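Local coordinates for protein angiotensin-converting enzyme (Anopheles gambiae, PDB 6S1Y) that probably cleaves peptides from their C-terminal ends as a zinc-dependent metallopeptidase of the angiotensin-converting enzyme family, at residues Y40-L44 / R322-C326; K288-M292 / E351-V355; S329-F333 / H361-Y365; V339-Q343 / E358-I362. All blocks are in the same frame, centred on the assembly; numbering follows the deposited sequence.

Interaction 1 of 4, residues Y40-L44 / R322-C326; sequences YGSNL and RDLVC. With NAG (2-acetamido-2-deoxy-beta-D-glucopyranose), chain B.
Gly41 offers its carbonyl O to Val325 N at 3.1 Å, the first of three hydrogen bonds that lay the C-terminal end of helix 12-42 against the loop leading to strand 329-332 in this mainly helical peptidase fold. The helix is ending here, and the two chains run in opposite directions. Ser42 turns its OG back to Trp38 O inside the helix, but its carbonyl O faces across and is reached by Arg322 NH2 at 3.0 Å. That oxygen lies at the guanidinium edge, only 8° out of its plane; the arginine chain folds about CG-CD (chi3 91°) to put the group there, and a salt bridge from NE to Asp320 holds it further. Asn43 carries the glycan, its ND2 joined to NAG C1 at 1.4 Å. The acetamido methyl of the sugar, C8, sits over one face of the same guanidinium, 3.6 Å from Arg322 NH1. Leu44 returns to backbone pairing: its N donates to Asp323 O at 3.0 Å, nearly straight at 170°. Its side chain leans over the loop, with CD1 3.8 Å from Leu324 C and CD2 4.2 Å from Val325 CG2, while CD2 also rests over one face of the Tyr40 ring.

Interaction 2 of 4, residues K288-M292 / E351-V355; sequences KMFQM and EFFVV
Val355 sets its CG1 methyl over one face of the Phe290 ring, 3.9 Å from the ring centroid and 16° off the normal, a CH-pi contact; CG2 of the same valine comes to 3.9 Å from Phe290 CZ. The CB of Met289 points toward the other helix: CG packs on Phe352 CD1 at 3.9 Å, and a bend at chi3 (74°) tucks the CE methyl onto the backbone, 3.6 Å from Phe352 N. The far rim of the Phe352 ring belongs to Met292, whose CE touches Phe352 CZ at 3.9 Å at the ring edge, with SD oblique to the ring in a Met-aromatic contact. One shell out, Met279 of helix 276-281 touches both Met289 and Phe352, and His356 meets the Phe352 ring edge-to-face. Glu351 sends OE2 to Gln343 NE2. The contact thus packs helix 286-299 on the first turns of the zinc-binding helix 349-368; the axes of segments 288-292 and 351-355 approach to 9.7 Å and cross at -49°, with Ile341 of strand 339-342 and helix 307-312 beside Phe290.

Interaction 3 of 4, residues S329-F333 / H361-Y365; sequences SAWDF and HIQYY. With ZN (zinc ion), chain G; KSN ((2~{S})-2-[[(4~{S})-4-azanyl-5-oxidanyl-5-oxidanylidene-pentanoyl]amino]pentanedioic acid), chain H.
Tyr365 lays its ring against strand 329-332, and its side chain can be followed out along Asp332, Trp331 and Ala330. CB stands 4.1 Å from Asp332 CG; from there chi1 (-62°) sets CG opposite the carbonyl carbon, which brings the ring onto the aspartate. The ring takes Asp332 CB squarely over its centre, 3.4 Å from the centroid and 4° off the normal, while the opposite face is covered by His361 O from its own helix. CE2 presses on the strand backbone, 3.3 Å from Trp331 C. At the tip, OH donates to Ala330 O at 2.5 Å, a short bond that approaches from above the carbonyl plane, 49° out of it. The aspartate is tied back as well: its OD2 takes a hydrogen bond from a water at 2.6 Å, and that water also donates to Tyr365 O, while OD1 accepts from Phe334 N. One turn earlier on the helix, the Ala330 methyl touches His361 CB at 3.5 Å, next to the imidazole whose NE2 holds the zinc ion at 2.0 Å. His384 takes up ND1 of that ring and so helps fix its rotation. His357 and Glu385 supply the other protein ligands and the bound glutamyl peptide chelates the metal through O14 and O15, an HExxH zinc helix with a downstream glutamate, as in the gluzincin metallopeptidases.

Interaction 4 of 4, residues V339-Q343 / E358-I362; sequences VRIKQ and ELGHI. With ZN (zinc ion), chain G; KSN ((2~{S})-2-[[(4~{S})-4-azanyl-5-oxidanyl-5-oxidanylidene-pentanoyl]amino]pentanedioic acid), chain H.
Ile341 and Ile362 meet obliquely, branch against branch, with CG1 of one 3.6 Å from CG1 of the other. Because the strand runs almost antiparallel to the helix (164° between segment axes), going from Val339 to Gln343 along the chain moves the contacts back along the helix from Ile362 to Glu358. Val339, opposite the C-terminal end of the helical segment, lays CG2 on Ile362 CG2 at 3.7 Å. The remaining end of Ile362, CD1, reaches the strand backbone, 3.6 Å from Arg340 O, while the CB of Arg340 points away from the helix and its NE forms a salt bridge with Asp338. Ile341 continues to CD1, which touches Glu358 CB at 3.6 Å and Leu359 CD2 at 3.8 Å. This is the backing of the HExxH helix of the peptidase: the apolar strand face meets the flank of the helix that carries the motif glutamate, Glu358. Gln343 crosses that glutamate with its amide and carboxylate planes 73° apart; OE1 approaches Glu358 CG at 3.7 Å and, although buried, has no hydrogen-bonding partner in the model, whereas NE2 is held by Glu351. Turning about CB-CG (chi2 -58°) carries the Glu358 carboxylate off the hydrophobic seam and into the ligand pocket. There OE2 stands 2.6 Å from O14 of the bound peptide and accepts a weak hydrogen bond from its N06 at 3.2 Å.

Interactions 3 and 4 hold the same elements, pressing both strands of the antiparallel pair 329-332/339-342 on helix 349-368 beside the zinc ion; backbone bonds such as Trp331 N to Arg340 O knit them together. Interaction 2 uses an earlier part of that helix and joins interaction 4 through Glu351 and Gln343. Chemistry changes with place: interactions 2 and 4 are buried and largely apolar, methionine and phenylalanine in one, aliphatic in the other, whereas interaction 3, only partly buried, adds a tyrosine bond and a water bridge. Interaction 1, its centre about 20 Å from that of the chain, is also buried but polar: two backbone bonds and an arginine bond beside a glycan; Lys342 ties it to interaction 4.

Interaction 1 of 4, residues Y40-L44 / R322-C326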
loop_
_atom_site.group_PDB
_atom_site.type_symbol
_atom_site.label_atom_id
_atom_site.label_comp_id
_atom_site.label_asym_id
_atom_site.label_seq_id
_atom_site.Cartn_x
_atom_site.Cartn_y
_atom_site.Cartn_z
ATOM N N TYR A 40 7.923 2.240 20.048
ATOM C CA TYR A 40 8.724 3.159 19.263
ATOM C C TYR A 40 7.867 3.834 18.198
ATOM O O TYR A 40 7.866 5.069 18.071
ATOM C CB TYR A 40 9.906 2.405 18.659
ATOM C CG TYR A 40 10.826 3.277 17.863
ATOM C CD1 TYR A 40 11.527 4.314 18.472
ATOM C CD2 TYR A 40 11.001 3.073 16.497
ATOM C CE1 TYR A 40 12.367 5.124 17.742
ATOM C CE2 TYR A 40 11.850 3.869 15.767
ATOM C CZ TYR A 40 12.532 4.893 16.394
ATOM O OH TYR A 40 13.370 5.700 15.666
ATOM N N GLY A 41 7.100 3.045 17.441
ATOM C CA GLY A 41 6.284 3.623 16.384
ATOM C C GLY A 41 5.380 4.728 16.882
ATOM O O GLY A 41 5.141 5.712 16.169
ATOM N N SER A 42 4.886 4.593 18.117
ATOM C CA SER A 42 3.967 5.538 18.742
ATOM C C SER A 42 4.674 6.681 19.437
ATOM O O SER A 42 4.026 7.663 19.813
ATOM C CB SER A 42 3.105 4.831 19.791
ATOM O OG SER A 42 2.552 3.651 19.250
ATOM N N ASN A 43 5.991 6.570 19.610
ATOM C CA ASN A 43 6.707 7.481 20.510
ATOM C C ASN A 43 8.207 7.318 20.190
ATOM O O ASN A 43 8.891 6.513 20.812
ATOM C CB ASN A 43 6.346 7.143 21.945
ATOM C CG ASN A 43 6.972 8.061 22.946
ATOM O OD1 ASN A 43 7.456 9.121 22.597
ATOM N ND2 ASN A 43 6.967 7.644 24.214
ATOM N N LEU A 44 8.674 8.090 19.203
ATOM C CA LEU A 44 10.031 7.905 18.680
ATOM C C LEU A 44 11.018 8.591 19.611
ATOM O O LEU A 44 11.319 9.776 19.464
ATOM C CB LEU A 44 10.185 8.478 17.277
ATOM C CG LEU A 44 9.441 7.908 16.084
ATOM C CD1 LEU A 44 9.548 8.913 14.961
ATOM C CD2 LEU A 44 9.998 6.572 15.646
ATOM N N ARG A 322 4.849 14.941 20.914
ATOM C CA ARG A 322 5.762 13.822 20.743
ATOM C C ARG A 322 6.016 13.548 19.252
ATOM O O ARG A 322 5.183 13.830 18.387
ATOM C CB ARG A 322 5.177 12.569 21.385
ATOM C CG ARG A 322 4.067 11.967 20.541
ATOM C CD ARG A 322 3.646 10.609 21.055
ATOM N NE ARG A 322 2.566 10.721 22.011
ATOM C CZ ARG A 322 1.709 9.747 22.275
ATOM N NH1 ARG A 322 0.765 9.936 23.185
ATOM N NH2 ARG A 322 1.800 8.594 21.625
ATOM N N ASP A 323 7.159 12.946 18.964
ATOM C CA ASP A 323 7.436 12.477 17.615
ATOM C C ASP A 323 6.881 11.075 17.442
ATOM O O ASP A 323 6.864 10.273 18.381
ATOM C CB ASP A 323 8.933 12.483 17.325
ATOM C CG ASP A 323 9.460 13.874 17.069
ATOM O OD1 ASP A 323 8.935 14.566 16.157
ATOM O OD2 ASP A 323 10.385 14.275 17.799
ATOM N N LEU A 324 6.416 10.781 16.232
ATOM C CA LEU A 324 5.862 9.464 15.964
ATOM C C LEU A 324 5.806 9.249 14.469
ATOM O O LEU A 324 5.916 10.194 13.683
ATOM C CB LEU A 324 4.467 9.302 16.566
ATOM C CG LEU A 324 3.346 9.996 15.794
ATOM C CD1 LEU A 324 2.042 9.247 16.024
ATOM C CD2 LEU A 324 3.249 11.457 16.196
ATOM N N VAL A 325 5.643 7.981 14.093
ATOM C CA VAL A 325 5.331 7.606 12.718
ATOM C C VAL A 325 3.827 7.783 12.532
ATOM O O VAL A 325 3.030 7.036 13.109
ATOM C CB VAL A 325 5.752 6.165 12.414
ATOM C CG1 VAL A 325 5.170 5.714 11.049
ATOM C CG2 VAL A 325 7.261 6.033 12.452
ATOM N N CYS A 326 3.435 8.774 11.737
ATOM C CA CYS A 326 2.031 8.975 11.433
ATOM C C CYS A 326 1.558 8.150 10.243
ATOM O O CYS A 326 0.338 8.031 10.043
ATOM C CB CYS A 326 1.738 10.453 11.171
ATOM S SG CYS A 326 1.041 11.329 12.618
HETATM C C1 NAG B . 7.560 8.322 25.331
HETATM C C2 NAG B . 6.574 8.363 26.501
HETATM C C3 NAG B . 7.277 8.781 27.802
HETATM C C4 NAG B . 8.497 7.912 28.067
HETATM C C5 NAG B . 9.406 7.958 26.841
HETATM C C6 NAG B . 10.629 7.080 26.963
HETATM C C7 NAG B . 4.212 8.848 26.057
HETATM C C8 NAG B . 3.197 9.913 25.774
HETATM N N2 NAG B . 5.470 9.265 26.208
HETATM O O3 NAG B . 6.339 8.678 28.873
HETATM O O4 NAG B . 9.251 8.402 29.172
HETATM O O5 NAG B . 8.690 7.512 25.680
HETATM O O6 NAG B . 11.584 7.372 25.946
HETATM O O7 NAG B . 3.912 7.664 26.134
#

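Interaction 2 of 4, residues K288-M292 / E351-V355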
loop_
_atom_site.group_PDB
_atom_site.type_symbol
_atom_site.label_atom_id
_atom_site.label_comp_id
_atom_site.label_asym_id
_atom_site.label_seq_id
_atom_site.Cartn_x
_atom_site.Cartn_y
_atom_site.Cartn_z
ATOM N N LYS A 288 -16.200 8.026 14.537
ATOM C CA LYS A 288 -17.348 7.715 13.689
ATOM C C LYS A 288 -16.894 6.995 12.421
ATOM O O LYS A 288 -17.531 6.034 11.983
ATOM C CB LYS A 288 -18.108 9.003 13.366
ATOM C CG LYS A 288 -19.298 8.855 12.420
ATOM C CD LYS A 288 -20.409 7.978 12.977
ATOM C CE LYS A 288 -21.714 8.156 12.178
ATOM N NZ LYS A 288 -22.667 7.006 12.370
ATOM N N MET A 289 -15.757 7.414 11.846
ATOM C CA MET A 289 -15.307 6.812 10.589
ATOM C C MET A 289 -14.949 5.346 10.780
ATOM O O MET A 289 -15.320 4.500 9.956
ATOM C CB MET A 289 -14.109 7.590 10.024
ATOM C CG MET A 289 -14.467 8.957 9.488
ATOM S SD MET A 289 -13.063 10.085 9.397
ATOM C CE MET A 289 -12.171 9.407 7.979
ATOM N N PHE A 290 -14.246 5.022 11.868
ATOM C CA PHE A 290 -13.926 3.620 12.138
ATOM C C PHE A 290 -15.167 2.818 12.516
ATOM O O PHE A 290 -15.271 1.633 12.174
ATOM C CB PHE A 290 -12.871 3.540 13.241
ATOM C CG PHE A 290 -11.486 3.905 12.775
ATOM C CD1 PHE A 290 -11.062 5.215 12.787
ATOM C CD2 PHE A 290 -10.617 2.934 12.320
ATOM C CE1 PHE A 290 -9.798 5.561 12.350
ATOM C CE2 PHE A 290 -9.360 3.264 11.881
ATOM C CZ PHE A 290 -8.943 4.589 11.903
ATOM N N GLN A 291 -16.120 3.441 13.202
ATOM C CA GLN A 291 -17.371 2.763 13.516
ATOM C C GLN A 291 -18.085 2.337 12.247
ATOM O O GLN A 291 -18.582 1.213 12.151
ATOM C CB GLN A 291 -18.255 3.683 14.358
ATOM C CG GLN A 291 -17.882 3.696 15.832
ATOM C CD GLN A 291 -18.566 4.802 16.629
ATOM O OE1 GLN A 291 -18.901 5.869 16.100
ATOM N NE2 GLN A 291 -18.764 4.549 17.922
ATOM N N MET A 292 -18.098 3.196 11.231
ATOM C CA MET A 292 -18.749 2.812 9.981
ATOM C C MET A 292 -18.001 1.706 9.251
ATOM O O MET A 292 -18.635 0.858 8.616
ATOM C CB MET A 292 -18.911 4.029 9.097
ATOM C CG MET A 292 -20.008 4.925 9.635
ATOM S SD MET A 292 -20.118 6.444 8.705
ATOM C CE MET A 292 -20.768 5.785 7.165
ATOM N N GLU A 351 -9.150 9.866 3.483
ATOM C CA GLU A 351 -8.856 9.191 4.740
ATOM C C GLU A 351 -9.921 8.149 5.086
ATOM O O GLU A 351 -9.609 7.116 5.689
ATOM C CB GLU A 351 -8.735 10.230 5.864
ATOM C CG GLU A 351 -7.503 11.140 5.801
ATOM C CD GLU A 351 -6.298 10.580 6.560
ATOM O OE1 GLU A 351 -5.193 11.163 6.451
ATOM O OE2 GLU A 351 -6.441 9.564 7.258
ATOM N N PHE A 352 -11.173 8.389 4.711
ATOM C CA PHE A 352 -12.209 7.379 4.901
ATOM C C PHE A 352 -11.833 6.064 4.231
ATOM O O PHE A 352 -12.079 4.995 4.796
ATOM C CB PHE A 352 -13.540 7.899 4.349
ATOM C CG PHE A 352 -14.761 7.226 4.923
ATOM C CD1 PHE A 352 -14.789 6.765 6.234
ATOM C CD2 PHE A 352 -15.900 7.081 4.152
ATOM C CE1 PHE A 352 -15.942 6.167 6.768
ATOM C CE2 PHE A 352 -17.057 6.476 4.674
ATOM C CZ PHE A 352 -17.074 6.028 5.986
ATOM N N PHE A 353 -11.243 6.117 3.016
ATOM C CA PHE A 353 -10.790 4.895 2.349
ATOM C C PHE A 353 -9.572 4.298 3.044
ATOM O O PHE A 353 -9.437 3.073 3.114
ATOM C CB PHE A 353 -10.467 5.155 0.860
ATOM C CG PHE A 353 -11.667 5.532 0.060
ATOM C CD1 PHE A 353 -12.826 4.764 0.121
ATOM C CD2 PHE A 353 -11.674 6.695 -0.699
ATOM C CE1 PHE A 353 -13.956 5.138 -0.579
ATOM C CE2 PHE A 353 -12.798 7.072 -1.400
ATOM C CZ PHE A 353 -13.944 6.299 -1.344
ATOM N N VAL A 354 -8.645 5.137 3.520
ATOM C CA VAL A 354 -7.531 4.597 4.300
ATOM C C VAL A 354 -8.064 3.828 5.506
ATOM O O VAL A 354 -7.590 2.732 5.818
ATOM C CB VAL A 354 -6.561 5.715 4.723
ATOM C CG1 VAL A 354 -5.539 5.174 5.695
ATOM C CG2 VAL A 354 -5.848 6.322 3.494
ATOM N N VAL A 355 -9.085 4.379 6.182
ATOM C CA VAL A 355 -9.697 3.684 7.316
ATOM C C VAL A 355 -10.048 2.259 6.928
ATOM O O VAL A 355 -9.644 1.295 7.591
ATOM C CB VAL A 355 -10.924 4.467 7.818
ATOM C CG1 VAL A 355 -11.765 3.642 8.784
ATOM C CG2 VAL A 355 -10.466 5.762 8.508
#

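Interaction 3 of 4, residues S329-F333 / H361-Y365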
loop_
_atom_site.group_PDB
_atom_site.type_symbol
_atom_site.label_atom_id
_atom_site.label_comp_id
_atom_site.label_asym_id
_atom_site.label_seq_id
_atom_site.Cartn_x
_atom_site.Cartn_y
_atom_site.Cartn_z
ATOM N N SER A 329 -0.948 2.540 9.899
ATOM C CA SER A 329 -0.568 1.134 9.952
ATOM C C SER A 329 -1.539 0.334 10.800
ATOM O O SER A 329 -2.307 0.879 11.585
ATOM C CB SER A 329 0.855 0.965 10.498
ATOM O OG SER A 329 1.012 1.687 11.687
ATOM N N ALA A 330 -1.486 -0.976 10.631
ATOM C CA ALA A 330 -2.360 -1.903 11.328
ATOM C C ALA A 330 -1.530 -3.050 11.883
ATOM O O ALA A 330 -0.782 -3.697 11.138
ATOM C CB ALA A 330 -3.457 -2.414 10.389
ATOM N N TRP A 331 -1.697 -3.325 13.190
ATOM C CA TRP A 331 -0.762 -4.138 13.958
ATOM C C TRP A 331 -1.421 -5.373 14.549
ATOM O O TRP A 331 -2.503 -5.301 15.122
ATOM C CB TRP A 331 -0.147 -3.325 15.095
ATOM C CG TRP A 331 0.770 -2.247 14.624
ATOM C CD1 TRP A 331 0.425 -1.113 13.947
ATOM C CD2 TRP A 331 2.188 -2.196 14.805
ATOM N NE1 TRP A 331 1.549 -0.359 13.694
ATOM C CE2 TRP A 331 2.644 -1.009 14.199
ATOM C CE3 TRP A 331 3.118 -3.046 15.410
ATOM C CZ2 TRP A 331 3.989 -0.643 14.185
ATOM C CZ3 TRP A 331 4.463 -2.684 15.390
ATOM C CH2 TRP A 331 4.884 -1.494 14.788
ATOM N N ASP A 332 -0.728 -6.500 14.424
ATOM C CA ASP A 332 -1.124 -7.785 14.986
ATOM C C ASP A 332 -0.142 -8.136 16.099
ATOM O O ASP A 332 1.070 -8.254 15.853
ATOM C CB ASP A 332 -1.110 -8.867 13.904
ATOM C CG ASP A 332 -1.642 -10.211 14.410
ATOM O OD1 ASP A 332 -2.071 -10.278 15.592
ATOM O OD2 ASP A 332 -1.640 -11.195 13.619
ATOM N N PHE A 333 -0.652 -8.299 17.317
ATOM C CA PHE A 333 0.217 -8.580 18.459
ATOM C C PHE A 333 0.250 -10.054 18.815
ATOM O O PHE A 333 0.774 -10.414 19.871
ATOM C CB PHE A 333 -0.195 -7.737 19.663
ATOM C CG PHE A 333 0.086 -6.273 19.478
ATOM C CD1 PHE A 333 -0.854 -5.438 18.898
ATOM C CD2 PHE A 333 1.307 -5.748 19.840
ATOM C CE1 PHE A 333 -0.590 -4.105 18.712
ATOM C CE2 PHE A 333 1.587 -4.420 19.648
ATOM C CZ PHE A 333 0.639 -3.591 19.079
ATOM N N HIS A 361 -6.806 -4.984 7.073
ATOM C CA HIS A 361 -5.691 -5.648 7.748
ATOM C C HIS A 361 -6.154 -6.230 9.090
ATOM O O HIS A 361 -5.918 -7.404 9.392
ATOM C CB HIS A 361 -4.530 -4.657 7.982
ATOM C CG HIS A 361 -3.718 -4.311 6.762
ATOM N ND1 HIS A 361 -3.182 -5.264 5.922
ATOM C CD2 HIS A 361 -3.284 -3.115 6.293
ATOM C CE1 HIS A 361 -2.481 -4.668 4.973
ATOM N NE2 HIS A 361 -2.533 -3.364 5.172
ATOM N N ILE A 362 -6.826 -5.408 9.909
ATOM C CA ILE A 362 -7.294 -5.866 11.216
ATOM C C ILE A 362 -8.185 -7.096 11.061
ATOM O O ILE A 362 -7.977 -8.120 11.718
ATOM C CB ILE A 362 -8.037 -4.742 11.957
ATOM C CG1 ILE A 362 -7.104 -3.577 12.274
ATOM C CG2 ILE A 362 -8.651 -5.293 13.247
ATOM C CD1 ILE A 362 -5.981 -3.912 13.215
ATOM N N GLN A 363 -9.185 -7.015 10.174
ATOM C CA GLN A 363 -10.092 -8.137 9.970
ATOM C C GLN A 363 -9.327 -9.391 9.576
ATOM O O GLN A 363 -9.661 -10.497 10.007
ATOM C CB GLN A 363 -11.121 -7.787 8.902
ATOM C CG GLN A 363 -12.145 -8.884 8.652
ATOM C CD GLN A 363 -13.056 -9.126 9.854
ATOM O OE1 GLN A 363 -13.447 -10.266 10.122
ATOM N NE2 GLN A 363 -13.399 -8.052 10.574
ATOM N N TYR A 364 -8.306 -9.250 8.742
ATOM C CA TYR A 364 -7.527 -10.417 8.359
ATOM C C TYR A 364 -6.861 -11.011 9.597
ATOM O O TYR A 364 -6.936 -12.221 9.840
ATOM C CB TYR A 364 -6.508 -10.016 7.295
ATOM C CG TYR A 364 -6.092 -11.064 6.264
ATOM C CD1 TYR A 364 -6.295 -12.422 6.460
ATOM C CD2 TYR A 364 -5.470 -10.659 5.076
ATOM C CE1 TYR A 364 -5.881 -13.364 5.494
ATOM C CE2 TYR A 364 -5.070 -11.571 4.111
ATOM C CZ TYR A 364 -5.267 -12.924 4.316
ATOM O OH TYR A 364 -4.841 -13.793 3.323
ATOM N N TYR A 365 -6.229 -10.152 10.412
ATOM C CA TYR A 365 -5.664 -10.594 11.682
ATOM C C TYR A 365 -6.691 -11.406 12.473
ATOM O O TYR A 365 -6.410 -12.529 12.914
ATOM C CB TYR A 365 -5.193 -9.385 12.507
ATOM C CG TYR A 365 -4.079 -8.511 11.906
ATOM C CD1 TYR A 365 -3.186 -9.006 10.958
ATOM C CD2 TYR A 365 -3.942 -7.181 12.300
ATOM C CE1 TYR A 365 -2.191 -8.207 10.426
ATOM C CE2 TYR A 365 -2.938 -6.373 11.779
ATOM C CZ TYR A 365 -2.070 -6.888 10.844
ATOM O OH TYR A 365 -1.089 -6.066 10.332
HETATM ZN ZN ZN G . -1.816 -2.015 3.877
HETATM C C10 KSN H . 3.558 -0.884 7.403
HETATM C C13 KSN H . -0.321 -0.270 4.915
HETATM C C17 KSN H . 0.648 4.288 0.325
HETATM C C02 KSN H . -0.539 3.320 0.405
HETATM C C03 KSN H . -0.517 2.331 1.580
HETATM C C04 KSN H . 0.348 2.696 2.775
HETATM C C05 KSN H . -0.407 2.843 4.122
HETATM C C07 KSN H . 0.748 0.808 5.218
HETATM C C08 KSN H . 1.573 0.518 6.465
HETATM C C09 KSN H . 2.482 -0.715 6.312
HETATM N N01 KSN H . -0.640 2.535 -0.830
HETATM N N06 KSN H . -0.152 1.969 5.276
HETATM O O11 KSN H . 3.887 0.113 8.117
HETATM O O12 KSN H . 4.137 -2.009 7.593
HETATM O O14 KSN H . -1.444 -0.172 5.483
HETATM O O15 KSN H . -0.120 -1.196 4.106
HETATM O O16 KSN H . -1.181 3.744 4.257
HETATM O O18 KSN H . 0.571 5.366 0.972
HETATM O O19 KSN H . 1.692 4.081 -0.351
HETATM O O HOH W 1 -3.608 -12.841 14.052
#

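Interaction 4 of 4, residues V339-Q343 / E358-I362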
loop_
_atom_site.group_PDB
_atom_site.type_symbol
_atom_site.label_atom_id
_atom_site.label_comp_id
_atom_site.label_asym_id
_atom_site.label_seq_id
_atom_site.Cartn_x
_atom_site.Cartn_y
_atom_site.Cartn_z
ATOM N N VAL A 339 -5.349 -6.233 18.605
ATOM C CA VAL A 339 -5.137 -5.734 17.255
ATOM C C VAL A 339 -5.351 -4.232 17.297
ATOM O O VAL A 339 -6.265 -3.748 17.981
ATOM C CB VAL A 339 -6.084 -6.419 16.240
ATOM C CG1 VAL A 339 -5.731 -7.905 16.101
ATOM C CG2 VAL A 339 -7.540 -6.251 16.646
ATOM N N ARG A 340 -4.502 -3.486 16.582
ATOM C CA ARG A 340 -4.523 -2.042 16.742
ATOM C C ARG A 340 -4.182 -1.326 15.443
ATOM O O ARG A 340 -3.374 -1.795 14.639
ATOM C CB ARG A 340 -3.539 -1.573 17.825
ATOM C CG ARG A 340 -3.540 -2.410 19.075
ATOM C CD ARG A 340 -2.588 -1.855 20.123
ATOM N NE ARG A 340 -2.164 -2.902 21.050
ATOM C CZ ARG A 340 -1.262 -2.734 22.010
ATOM N NH1 ARG A 340 -0.695 -1.554 22.183
ATOM N NH2 ARG A 340 -0.928 -3.755 22.787
ATOM N N ILE A 341 -4.775 -0.148 15.290
ATOM C CA ILE A 341 -4.465 0.762 14.203
ATOM C C ILE A 341 -3.842 2.009 14.797
ATOM O O ILE A 341 -4.292 2.511 15.835
ATOM C CB ILE A 341 -5.727 1.099 13.374
ATOM C CG1 ILE A 341 -6.084 -0.101 12.497
ATOM C CG2 ILE A 341 -5.520 2.379 12.565
ATOM C CD1 ILE A 341 -7.417 0.021 11.737
ATOM N N LYS A 342 -2.813 2.513 14.130
ATOM C CA LYS A 342 -2.214 3.802 14.442
ATOM C C LYS A 342 -2.371 4.645 13.182
ATOM O O LYS A 342 -1.736 4.369 12.155
ATOM C CB LYS A 342 -0.750 3.644 14.854
ATOM C CG LYS A 342 -0.039 4.951 15.139
ATOM C CD LYS A 342 1.253 4.719 15.944
ATOM C CE LYS A 342 2.195 3.720 15.269
ATOM N NZ LYS A 342 2.888 4.292 14.088
ATOM N N GLN A 343 -3.238 5.646 13.247
ATOM C CA GLN A 343 -3.560 6.465 12.094
ATOM C C GLN A 343 -3.797 7.891 12.548
ATOM O O GLN A 343 -4.562 8.130 13.492
ATOM C CB GLN A 343 -4.798 5.933 11.359
ATOM C CG GLN A 343 -5.094 6.676 10.056
ATOM C CD GLN A 343 -6.170 6.004 9.219
ATOM O OE1 GLN A 343 -6.446 4.815 9.363
ATOM N NE2 GLN A 343 -6.784 6.777 8.324
ATOM N N GLU A 358 -6.989 -0.069 6.297
ATOM C CA GLU A 358 -6.392 -0.538 7.546
ATOM C C GLU A 358 -7.304 -1.531 8.271
ATOM O O GLU A 358 -6.829 -2.548 8.793
ATOM C CB GLU A 358 -6.072 0.665 8.434
ATOM C CG GLU A 358 -5.103 1.674 7.824
ATOM C CD GLU A 358 -3.760 1.064 7.450
ATOM O OE1 GLU A 358 -3.379 0.042 8.053
ATOM O OE2 GLU A 358 -3.082 1.602 6.538
ATOM N N LEU A 359 -8.616 -1.277 8.295
ATOM C CA LEU A 359 -9.521 -2.203 8.971
ATOM C C LEU A 359 -9.565 -3.537 8.260
ATOM O O LEU A 359 -9.932 -4.537 8.880
ATOM C CB LEU A 359 -10.949 -1.648 9.059
ATOM C CG LEU A 359 -11.209 -0.558 10.094
ATOM C CD1 LEU A 359 -12.590 0.090 9.905
ATOM C CD2 LEU A 359 -11.078 -1.116 11.514
ATOM N N GLY A 360 -9.214 -3.562 6.970
ATOM C CA GLY A 360 -9.099 -4.829 6.274
ATOM C C GLY A 360 -7.931 -5.650 6.777
ATOM O O GLY A 360 -8.023 -6.876 6.873
ATOM N N HIS A 361 -6.806 -4.984 7.073
ATOM C CA HIS A 361 -5.691 -5.648 7.748
ATOM C C HIS A 361 -6.154 -6.230 9.090
ATOM O O HIS A 361 -5.918 -7.404 9.392
ATOM C CB HIS A 361 -4.530 -4.657 7.982
ATOM C CG HIS A 361 -3.718 -4.311 6.762
ATOM N ND1 HIS A 361 -3.182 -5.264 5.922
ATOM C CD2 HIS A 361 -3.284 -3.115 6.293
ATOM C CE1 HIS A 361 -2.481 -4.668 4.973
ATOM N NE2 HIS A 361 -2.533 -3.364 5.172
ATOM N N ILE A 362 -6.826 -5.408 9.909
ATOM C CA ILE A 362 -7.294 -5.866 11.216
ATOM C C ILE A 362 -8.185 -7.096 11.061
ATOM O O ILE A 362 -7.977 -8.120 11.718
ATOM C CB ILE A 362 -8.037 -4.742 11.957
ATOM C CG1 ILE A 362 -7.104 -3.577 12.274
ATOM C CG2 ILE A 362 -8.651 -5.293 13.247
ATOM C CD1 ILE A 362 -5.981 -3.912 13.215
HETATM ZN ZN ZN G . -1.816 -2.015 3.877
HETATM C C10 KSN H . 3.558 -0.884 7.403
HETATM C C13 KSN H . -0.321 -0.270 4.915
HETATM C C17 KSN H . 0.648 4.288 0.325
HETATM C C02 KSN H . -0.539 3.320 0.405
HETATM C C03 KSN H . -0.517 2.331 1.580
HETATM C C04 KSN H . 0.348 2.696 2.775
HETATM C C05 KSN H . -0.407 2.843 4.122
HETATM C C07 KSN H . 0.748 0.808 5.218
HETATM C C08 KSN H . 1.573 0.518 6.465
HETATM C C09 KSN H . 2.482 -0.715 6.312
HETATM N N01 KSN H . -0.640 2.535 -0.830
HETATM N N06 KSN H . -0.152 1.969 5.276
HETATM O O11 KSN H . 3.887 0.113 8.117
HETATM O O12 KSN H . 4.137 -2.009 7.593
HETATM O O14 KSN H . -1.444 -0.172 5.483
HETATM O O15 KSN H . -0.120 -1.196 4.106
HETATM O O16 KSN H . -1.181 3.744 4.257
HETATM O O18 KSN H . 0.571 5.366 0.972
HETATM O O19 KSN H . 1.692 4.081 -0.351
#